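PDB 5U5O: LPXTG-motif cell wall anchor domain protein from Mobiluncus mulieris, which probably mediates bacterial adhesion as a giant surface protein, this piece comprising two Ig-like domains reinforced by internal covalent cross-links. Local coordinates for residues V5-T10 and D31-Y36; V121-L126 and N153-S158. All coordinates share one frame; numbering follows the deposited sequence.

Interaction 1. Residues V5-T10 and D31-Y36; sequences VGTYAT and DTVRLY
Gly6 and Arg34 exchange a pair of backbone hydrogen bonds, Gly6 N to Arg34 O at 2.8 Å and Arg34 N to Gly6 O at 2.8 Å. A second reciprocal pair joins Tyr8 and Thr32, with Tyr8 N 2.8 Å from Thr32 O, so residues 5-10 and 31-36 run as neighbouring antiparallel strands. A water reinforces the second pair by donating to Tyr8 O while also bonding Thr10 OG1 and Thr32 OG1.

Apolar packing centres on Val5 CG2, which touches both Val33 CG1 and Leu35 CD2, each at 3.9 Å. On the same face, Thr7 CG2 meets the carboxylate of Asp31 across the strands, 3.2 Å from Asp31 OD1. A chi1 of 57° sends CG2 of Thr7 toward Asp31 and leaves OG1 to form the ester with the side-chain carbon CD of Gln160.

Aromatic contact comes from Tyr36, whose ring lies obliquely against the Val5-Gly6 peptide. Its CE2 is 3.3 Å from Gly6 N, and its hydroxyl, hydrogen-bonded to Glu84, passes 3.6 Å from Gly6 CA, where glycine offers no side chain to obstruct it. Arg34 turns away to salt bridges with Glu84 and Glu96.

Thr7 is buried at the non-hydrogen-bonded pair with Val33, flanked along the strand by the Gly6-Arg34 and Tyr8-Thr32 bonds, and the ester fixes its side chain on the face where the carboxylates of Asp31 and Glu124 lie.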
# COMPACT_ATOMS: atom_id res chain seq x y z
N VAL A 5 -15.40 11.67 -22.76
CA VAL A 5 -14.51 12.10 -21.68
C VAL A 5 -13.56 10.97 -21.37
O VAL A 5 -13.90 9.80 -21.34
CB VAL A 5 -15.32 12.63 -20.45
CG1 VAL A 5 -16.15 11.55 -19.79
CG2 VAL A 5 -14.38 13.28 -19.42
N GLY A 6 -12.32 11.36 -21.06
CA GLY A 6 -11.29 10.44 -20.58
C GLY A 6 -10.45 11.14 -19.51
O GLY A 6 -10.59 12.35 -19.29
N THR A 7 -9.60 10.38 -18.83
CA THR A 7 -8.80 10.93 -17.75
C THR A 7 -7.46 10.23 -17.71
O THR A 7 -7.31 9.08 -18.10
CB THR A 7 -9.51 10.74 -16.40
OG1 THR A 7 -9.77 9.35 -16.20
CG2 THR A 7 -10.76 11.56 -16.25
N TYR A 8 -6.49 10.96 -17.16
CA TYR A 8 -5.18 10.38 -16.82
C TYR A 8 -4.85 10.83 -15.39
O TYR A 8 -4.83 12.02 -15.11
CB TYR A 8 -4.12 10.87 -17.79
CG TYR A 8 -2.72 10.37 -17.48
CD1 TYR A 8 -2.43 9.01 -17.55
CD2 TYR A 8 -1.69 11.25 -17.13
CE1 TYR A 8 -1.15 8.52 -17.28
CE2 TYR A 8 -0.41 10.77 -16.87
CZ TYR A 8 -0.14 9.41 -16.94
OH TYR A 8 1.12 8.92 -16.68
N ALA A 9 -4.69 9.85 -14.52
CA ALA A 9 -4.46 10.12 -13.09
C ALA A 9 -2.99 9.99 -12.72
O ALA A 9 -2.35 9.02 -13.10
CB ALA A 9 -5.28 9.17 -12.27
N THR A 10 -2.48 10.96 -11.95
CA THR A 10 -1.12 10.90 -11.44
C THR A 10 -1.09 11.41 -10.01
O THR A 10 -2.02 12.10 -9.57
CB THR A 10 -0.14 11.73 -12.27
OG1 THR A 10 -0.63 13.07 -12.39
CG2 THR A 10 0.03 11.16 -13.65
N ASP A 31 -6.09 14.74 -11.59
CA ASP A 31 -7.03 14.12 -12.54
C ASP A 31 -7.03 14.99 -13.80
O ASP A 31 -7.66 16.03 -13.83
CB ASP A 31 -8.36 14.07 -11.84
CG ASP A 31 -9.51 13.63 -12.74
OD1 ASP A 31 -9.30 13.09 -13.88
OD2 ASP A 31 -10.62 13.79 -12.19
N THR A 32 -6.20 14.61 -14.75
CA THR A 32 -6.12 15.32 -16.03
C THR A 32 -7.27 14.83 -16.91
O THR A 32 -7.33 13.66 -17.25
CB THR A 32 -4.76 15.13 -16.71
OG1 THR A 32 -3.74 15.64 -15.85
CG2 THR A 32 -4.67 15.88 -18.00
N VAL A 33 -8.17 15.75 -17.20
CA VAL A 33 -9.42 15.44 -17.92
C VAL A 33 -9.30 15.78 -19.40
O VAL A 33 -8.86 16.84 -19.78
CB VAL A 33 -10.58 16.21 -17.28
CG1 VAL A 33 -11.88 15.84 -17.98
CG2 VAL A 33 -10.65 15.93 -15.76
N ARG A 34 -9.65 14.79 -20.22
CA ARG A 34 -9.56 14.88 -21.69
C ARG A 34 -11.00 14.87 -22.25
O ARG A 34 -11.73 13.91 -22.04
CB ARG A 34 -8.75 13.71 -22.22
CG ARG A 34 -7.41 13.48 -21.54
CD ARG A 34 -6.31 14.31 -22.18
NE ARG A 34 -5.90 13.77 -23.49
CZ ARG A 34 -4.92 14.27 -24.24
NH1 ARG A 34 -4.21 15.31 -23.80
NH2 ARG A 34 -4.60 13.74 -25.43
N LEU A 35 -11.36 15.99 -22.87
CA LEU A 35 -12.70 16.14 -23.44
C LEU A 35 -12.63 15.94 -24.94
O LEU A 35 -11.85 16.58 -25.63
CB LEU A 35 -13.26 17.51 -23.15
CG LEU A 35 -13.31 17.90 -21.66
CD1 LEU A 35 -13.85 19.31 -21.49
CD2 LEU A 35 -14.12 16.93 -20.82
N TYR A 36 -13.48 15.03 -25.45
CA TYR A 36 -13.42 14.56 -26.86
C TYR A 36 -14.59 15.08 -27.67
O TYR A 36 -15.72 14.89 -27.24
CB TYR A 36 -13.41 13.03 -26.92
CG TYR A 36 -12.37 12.40 -26.05
CD1 TYR A 36 -11.03 12.76 -26.17
CD2 TYR A 36 -12.71 11.44 -25.13
CE1 TYR A 36 -10.06 12.18 -25.38
CE2 TYR A 36 -11.74 10.86 -24.30
CZ TYR A 36 -10.42 11.23 -24.47
OH TYR A 36 -9.44 10.67 -23.65
O HOH W 1 -2.56 13.61 -14.43

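Interaction 2. Residues V121-L126 and N153-S158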
# COMPACT_ATOMS: atom_id res chain seq x y z
N VAL A 121 -8.78 4.15 -8.38
CA VAL A 121 -9.19 4.51 -9.73
C VAL A 121 -10.07 5.76 -9.69
O VAL A 121 -10.89 5.92 -8.79
CB VAL A 121 -9.87 3.31 -10.45
CG1 VAL A 121 -11.16 2.92 -9.75
CG2 VAL A 121 -10.07 3.59 -11.94
N VAL A 122 -9.90 6.61 -10.70
CA VAL A 122 -10.67 7.83 -10.91
C VAL A 122 -11.79 7.55 -11.92
O VAL A 122 -11.57 6.89 -12.96
CB VAL A 122 -9.78 8.93 -11.48
CG1 VAL A 122 -10.59 10.15 -11.92
CG2 VAL A 122 -8.75 9.32 -10.44
N TYR A 123 -13.00 7.97 -11.57
CA TYR A 123 -14.18 7.98 -12.46
C TYR A 123 -14.45 9.44 -12.80
O TYR A 123 -14.17 10.34 -12.00
CB TYR A 123 -15.36 7.40 -11.68
CG TYR A 123 -15.46 5.88 -11.68
CD1 TYR A 123 -14.35 5.05 -11.89
CD2 TYR A 123 -16.71 5.27 -11.50
CE1 TYR A 123 -14.48 3.66 -11.90
CE2 TYR A 123 -16.84 3.89 -11.51
CZ TYR A 123 -15.73 3.09 -11.71
OH TYR A 123 -15.88 1.72 -11.72
N GLU A 124 -15.02 9.68 -14.00
CA GLU A 124 -15.29 11.04 -14.46
C GLU A 124 -16.60 11.07 -15.24
O GLU A 124 -16.95 10.10 -15.95
CB GLU A 124 -14.18 11.56 -15.39
CG GLU A 124 -14.17 13.07 -15.59
CD GLU A 124 -13.53 13.82 -14.43
OE1 GLU A 124 -12.85 13.19 -13.58
OE2 GLU A 124 -13.75 15.04 -14.34
N GLN A 125 -17.35 12.15 -15.09
CA GLN A 125 -18.55 12.37 -15.91
C GLN A 125 -18.52 13.77 -16.50
O GLN A 125 -18.00 14.74 -15.89
CB GLN A 125 -19.83 12.16 -15.11
CG GLN A 125 -19.89 10.83 -14.36
CD GLN A 125 -19.12 10.87 -13.03
OE1 GLN A 125 -19.23 11.84 -12.29
NE2 GLN A 125 -18.32 9.84 -12.76
N LEU A 126 -19.14 13.86 -17.69
CA LEU A 126 -19.25 15.10 -18.44
C LEU A 126 -20.71 15.43 -18.64
O LEU A 126 -21.45 14.59 -19.19
CB LEU A 126 -18.57 14.94 -19.81
CG LEU A 126 -18.65 16.09 -20.80
CD1 LEU A 126 -17.89 17.31 -20.28
CD2 LEU A 126 -18.15 15.67 -22.18
N ASN A 153 -16.37 5.67 -16.33
CA ASN A 153 -16.53 4.93 -15.08
C ASN A 153 -15.99 3.52 -15.30
O ASN A 153 -16.74 2.53 -15.36
CB ASN A 153 -18.00 4.94 -14.63
CG ASN A 153 -18.52 6.33 -14.25
OD1 ASN A 153 -17.81 7.35 -14.31
ND2 ASN A 153 -19.77 6.36 -13.82
N ASP A 154 -14.67 3.45 -15.48
CA ASP A 154 -13.99 2.24 -16.00
C ASP A 154 -13.05 1.69 -14.90
O ASP A 154 -11.94 2.24 -14.72
CB ASP A 154 -13.21 2.58 -17.28
CG ASP A 154 -14.11 3.02 -18.45
OD1 ASP A 154 -15.30 2.64 -18.51
OD2 ASP A 154 -13.61 3.76 -19.34
N PRO A 155 -13.48 0.64 -14.16
CA PRO A 155 -12.69 0.20 -13.00
C PRO A 155 -11.34 -0.42 -13.35
O PRO A 155 -10.45 -0.39 -12.53
CB PRO A 155 -13.60 -0.82 -12.31
CG PRO A 155 -14.40 -1.39 -13.44
CD PRO A 155 -14.63 -0.25 -14.39
N GLN A 156 -11.19 -0.94 -14.57
CA GLN A 156 -9.92 -1.51 -15.06
C GLN A 156 -9.05 -0.53 -15.80
O GLN A 156 -8.02 -0.93 -16.38
CB GLN A 156 -10.18 -2.70 -15.99
CG GLN A 156 -11.09 -3.75 -15.40
CD GLN A 156 -11.06 -5.09 -16.12
OE1 GLN A 156 -11.26 -6.13 -15.49
NE2 GLN A 156 -10.82 -5.09 -17.44
N SER A 157 -9.42 0.76 -15.78
CA SER A 157 -8.68 1.76 -16.51
C SER A 157 -7.28 1.86 -15.93
O SER A 157 -7.11 2.20 -14.75
CB SER A 157 -9.35 3.13 -16.39
OG SER A 157 -8.54 4.10 -16.99
N SER A 158 -6.28 1.61 -16.77
CA SER A 158 -4.90 1.85 -16.40
C SER A 158 -4.63 3.34 -16.39
O SER A 158 -3.95 3.81 -15.52
CB SER A 158 -3.94 1.13 -17.34
OG SER A 158 -4.03 1.60 -18.66
O HOH W 2 -12.21 5.04 -15.02
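Tyr123 and Asn153 bring the two backbones together, their CA atoms 4.7 Å apart, and from there the chains diverge until Val121 CA and Pro155 CA are separated by 6.4 Å. Residues 121-126 form a strand, whereas 153-158 are irregular and fold back in a type I beta turn from Asp154 to Ser157, closed by the bond from Ser157 N to Asp154 O. A water spans the widening gap: it donates to Val122 O at 2.8 Å and accepts from Asp154 N at 3.0 Å.

The Tyr123 ring carries most of the side-chain contact. Asn153 CA stands above it in a CH-pi contact, 3.5 Å from the centroid of the Tyr123 ring and only 9° from the ring normal. Asn153 CB lies over the same face, 3.4 Å from Tyr123 CD2, and the amide plane of Asn153 is nearly parallel to the ring, at 11°. Tyr123 sets CG anti to its carbonyl carbon (chi1 -84°), which lays the ring beneath the Asn153-Asp154 backbone and carries its far end to Pro155. There Tyr123 OH touches the proline ring, 3.5 Å from Pro155 CB. Farther along, a methyl of Val121 reaches the turn, with CG2 3.6 Å from Asp154 O.

On its other side strand 118-127 pairs with strand 43-52, from which Tyr51 meets the Tyr123 ring edge-to-face and Gln49 accepts a hydrogen bond from Gln125 NE2. Backbone hydrogen bonds join Glu124 to His152 and Val122 to Gln160, so residues 153-158 form an excursion between two points where the chain 150-178 pairs with strand 118-127.

In the fold
Interactions 1 and 2 belong to the same T-Q ester bond domain, with centres about 9 Å apart, and they meet around Glu124. This side chain points from strand 118-127 toward the face of the 5-10/31-36 pair that bears Thr7 and Val33: Thr7 CG2 lies 3.5 Å from Glu124 CB, and two acidic groups approach closely beside the cross-link, Asp31 OD2 lying 2.7 Å from Glu124 OE1. The ester ties the two regions covalently, because Thr7 OG1 of interaction 1 is bonded to Gln160 CD, just beyond the excursion of interaction 2. The bond thus fastens the domain's first strand to a later one, consistent with a mechanically resistant adhesin; the Cys200-Cys228 disulfide lies in the following domain.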